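Long-range contact in mandelate racemase/muconate lactonizing enzyme-like protein (Rubrobacter xylanophilus DSM 9941, PDB 3CYJ), which belongs to the enolase superfamily, pairing an N-terminal capping domain with a TIM-barrel-like domain that holds a sodium ion: residues Y51-V56 with H297-V302. Numbering follows the deposited sequence.
Sequences YTYGDV and HCAPAV
Tyr51 and Tyr53, near the end of strand 46-53, reach across to Ala299, Ala301 and Val302, where the chain leaves barrel strand 294-296 and enters helix 300-306. The contact thus joins the two domains of the enolase superfamily fold: the outermost strand, within this chain, of the N-terminal antiparallel sheet meets the loop and helix start that follow the C-terminal end of a strand of the TIM-like barrel, with the Tyr53 side chain about 13 Å from the bound sodium ion.

Apolar contacts come from both tyrosine rings. CG2 of Val302 presses obliquely on the Tyr51 ring, 3.3 Å from CE2, the two side chains arriving from opposite directions. With CG of Tyr51 between the backbone N and the carbonyl carbon (chi1 57°), the far end of the ring, CE2, CZ and OH, comes nearest the start of helix 300-306. Ala299, the N-cap residue, offers its methyl to both tyrosines: CB is 4.1 Å from Tyr51 CE1 and 4.0 Å from Tyr53 CE2, which it meets at the ring edge and in the ring plane. The Tyr53 ring is also stacked with His322.

Helix 320-329 supplies Glu326, whose OE2 is hydrogen-bonded to Tyr53 OH and more weakly to Tyr51 OH, while its OE1 takes Ala301 N; one carboxylate therefore links both segments. Across the interface itself, Val302 N gives Tyr51 OH a weak, bent hydrogen bond (3.4 Å, 144° at the hydrogen), and CB of Ala301 sits 3.4 Å from that same OH, close to the ring plane.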
ATOM      1  N   TYR A  51      35.056  16.167  18.836  1.00 41.92           N
ATOM      2  CA  TYR A  51      34.620  15.560  20.084  1.00 41.76           C
ATOM      3  C   TYR A  51      33.241  14.915  19.953  1.00 41.69           C
ATOM      4  O   TYR A  51      32.549  15.110  18.952  1.00 41.31           O
ATOM      5  CB  TYR A  51      34.599  16.605  21.207  1.00 40.94           C
ATOM      6  CG  TYR A  51      33.706  17.811  20.894  1.00 42.90           C
ATOM      7  CD1 TYR A  51      32.393  17.805  21.287  1.00 39.91           C
ATOM      8  CD2 TYR A  51      34.202  18.958  20.203  1.00 42.53           C
ATOM      9  CE1 TYR A  51      31.561  18.858  21.027  1.00 44.60           C
ATOM     10  CE2 TYR A  51      33.348  20.052  19.911  1.00 45.35           C
ATOM     11  CZ  TYR A  51      32.015  19.981  20.346  1.00 47.08           C
ATOM     12  OH  TYR A  51      31.093  20.992  20.149  1.00 47.58           O
ATOM     13  N   THR A  52      32.841  14.150  20.971  1.00 41.35           N
ATOM     14  CA  THR A  52      31.468  13.674  21.032  1.00 41.50           C
ATOM     15  C   THR A  52      31.091  13.718  22.493  1.00 42.47           C
ATOM     16  O   THR A  52      31.965  13.944  23.337  1.00 44.30           O
ATOM     17  CB  THR A  52      31.323  12.225  20.401  1.00 41.46           C
ATOM     18  OG1 THR A  52      29.936  11.899  20.221  1.00 40.77           O
ATOM     19  CG2 THR A  52      32.066  11.141  21.244  1.00 36.59           C
ATOM     20  N   TYR A  53      29.811  13.583  22.811  1.00 42.17           N
ATOM     21  CA  TYR A  53      29.356  13.484  24.203  1.00 42.66           C
ATOM     22  C   TYR A  53      28.781  12.071  24.383  1.00 42.66           C
ATOM     23  O   TYR A  53      27.966  11.621  23.569  1.00 42.75           O
ATOM     24  CB  TYR A  53      28.277  14.516  24.504  1.00 41.75           C
ATOM     25  CG  TYR A  53      28.783  15.931  24.390  1.00 45.41           C
ATOM     26  CD1 TYR A  53      29.528  16.505  25.431  1.00 46.90           C
ATOM     27  CD2 TYR A  53      28.544  16.694  23.256  1.00 46.72           C
ATOM     28  CE1 TYR A  53      30.016  17.784  25.349  1.00 46.10           C
ATOM     29  CE2 TYR A  53      29.021  18.004  23.158  1.00 47.61           C
ATOM     30  CZ  TYR A  53      29.756  18.539  24.227  1.00 48.38           C
ATOM     31  OH  TYR A  53      30.235  19.824  24.208  1.00 47.01           O
ATOM     32  N   GLY A  54      29.205  11.360  25.417  1.00 42.86           N
ATOM     33  CA  GLY A  54      28.753   9.985  25.560  1.00 43.48           C
ATOM     34  C   GLY A  54      29.521   9.312  26.668  1.00 43.30           C
ATOM     35  O   GLY A  54      30.015   9.992  27.554  1.00 43.33           O
ATOM     36  N   ASP A  55      29.625   7.977  26.617  1.00 42.88           N
ATOM     37  CA  ASP A  55      30.300   7.249  27.676  1.00 41.91           C
ATOM     38  C   ASP A  55      31.822   7.318  27.458  1.00 41.97           C
ATOM     39  O   ASP A  55      32.283   7.356  26.286  1.00 41.37           O
ATOM     40  CB  ASP A  55      29.815   5.796  27.758  1.00 41.40           C
ATOM     41  CG  ASP A  55      30.380   5.068  29.000  1.00 43.01           C
ATOM     42  OD1 ASP A  55      30.120   5.554  30.128  1.00 41.41           O
ATOM     43  OD2 ASP A  55      31.117   4.075  28.842  1.00 39.74           O
ATOM     44  N   VAL A  56      32.596   7.312  28.563  1.00 41.10           N
ATOM     45  CA  VAL A  56      34.053   7.264  28.465  1.00 40.68           C
ATOM     46  C   VAL A  56      34.471   6.091  27.594  1.00 40.42           C
ATOM     47  O   VAL A  56      35.539   6.133  26.978  1.00 40.29           O
ATOM     48  CB  VAL A  56      34.823   7.121  29.858  1.00 41.27           C
ATOM     49  CG1 VAL A  56      34.760   8.380  30.637  1.00 42.30           C
ATOM     50  CG2 VAL A  56      34.296   5.947  30.721  1.00 39.88           C
ATOM     51  N   HIS A 297      20.869  18.649  16.196  1.00 40.47           N
ATOM     52  CA  HIS A 297      20.656  18.321  17.602  1.00 43.05           C
ATOM     53  C   HIS A 297      22.021  18.338  18.334  1.00 42.59           C
ATOM     54  O   HIS A 297      22.986  17.721  17.842  1.00 41.30           O
ATOM     55  CB  HIS A 297      19.977  16.947  17.644  1.00 43.55           C
ATOM     56  CG  HIS A 297      19.729  16.421  19.014  1.00 48.12           C
ATOM     57  ND1 HIS A 297      18.594  16.737  19.736  1.00 51.90           N
ATOM     58  CD2 HIS A 297      20.450  15.565  19.786  1.00 51.23           C
ATOM     59  CE1 HIS A 297      18.642  16.117  20.906  1.00 54.48           C
ATOM     60  NE2 HIS A 297      19.757  15.401  20.960  1.00 52.88           N
ATOM     61  N   CYS A 298      22.087  19.100  19.449  1.00 43.13           N
ATOM     62  CA  CYS A 298      23.234  19.166  20.394  1.00 43.59           C
ATOM     63  C   CYS A 298      24.578  19.727  19.811  1.00 42.72           C
ATOM     64  O   CYS A 298      24.664  20.036  18.623  1.00 41.09           O
ATOM     65  CB  CYS A 298      23.409  17.784  21.090  1.00 43.53           C
ATOM     66  SG  CYS A 298      22.064  17.501  22.396  1.00 52.66           S
ATOM     67  N   ALA A 299      25.614  19.844  20.663  1.00 42.52           N
ATOM     68  CA  ALA A 299      26.997  20.211  20.240  1.00 42.57           C
ATOM     69  C   ALA A 299      27.077  21.488  19.355  1.00 42.57           C
ATOM     70  O   ALA A 299      27.526  21.422  18.185  1.00 41.86           O
ATOM     71  CB  ALA A 299      27.710  19.005  19.523  1.00 41.20           C
ATOM     72  N   PRO A 300      26.646  22.639  19.913  1.00 42.21           N
ATOM     73  CA  PRO A 300      26.519  23.828  19.097  1.00 42.25           C
ATOM     74  C   PRO A 300      27.823  24.217  18.441  1.00 42.24           C
ATOM     75  O   PRO A 300      27.802  24.699  17.323  1.00 43.31           O
ATOM     76  CB  PRO A 300      26.046  24.930  20.086  1.00 43.11           C
ATOM     77  CG  PRO A 300      25.750  24.258  21.390  1.00 42.01           C
ATOM     78  CD  PRO A 300      26.210  22.829  21.312  1.00 42.19           C
ATOM     79  N   ALA A 301      28.952  24.026  19.118  1.00 42.41           N
ATOM     80  CA  ALA A 301      30.247  24.473  18.602  1.00 41.58           C
ATOM     81  C   ALA A 301      30.673  23.805  17.299  1.00 42.15           C
ATOM     82  O   ALA A 301      31.149  24.502  16.384  1.00 42.95           O
ATOM     83  CB  ALA A 301      31.332  24.325  19.656  1.00 41.62           C
ATOM     84  N   VAL A 302      30.526  22.477  17.193  1.00 41.08           N
ATOM     85  CA  VAL A 302      30.743  21.836  15.882  1.00 40.80           C
ATOM     86  C   VAL A 302      29.615  22.177  14.879  1.00 39.78           C
ATOM     87  O   VAL A 302      29.863  22.413  13.715  1.00 38.84           O
ATOM     88  CB  VAL A 302      30.819  20.322  15.916  1.00 39.99           C
ATOM     89  CG1 VAL A 302      31.306  19.887  14.563  1.00 39.60           C
ATOM     90  CG2 VAL A 302      31.776  19.847  16.985  1.00 45.49           C
TER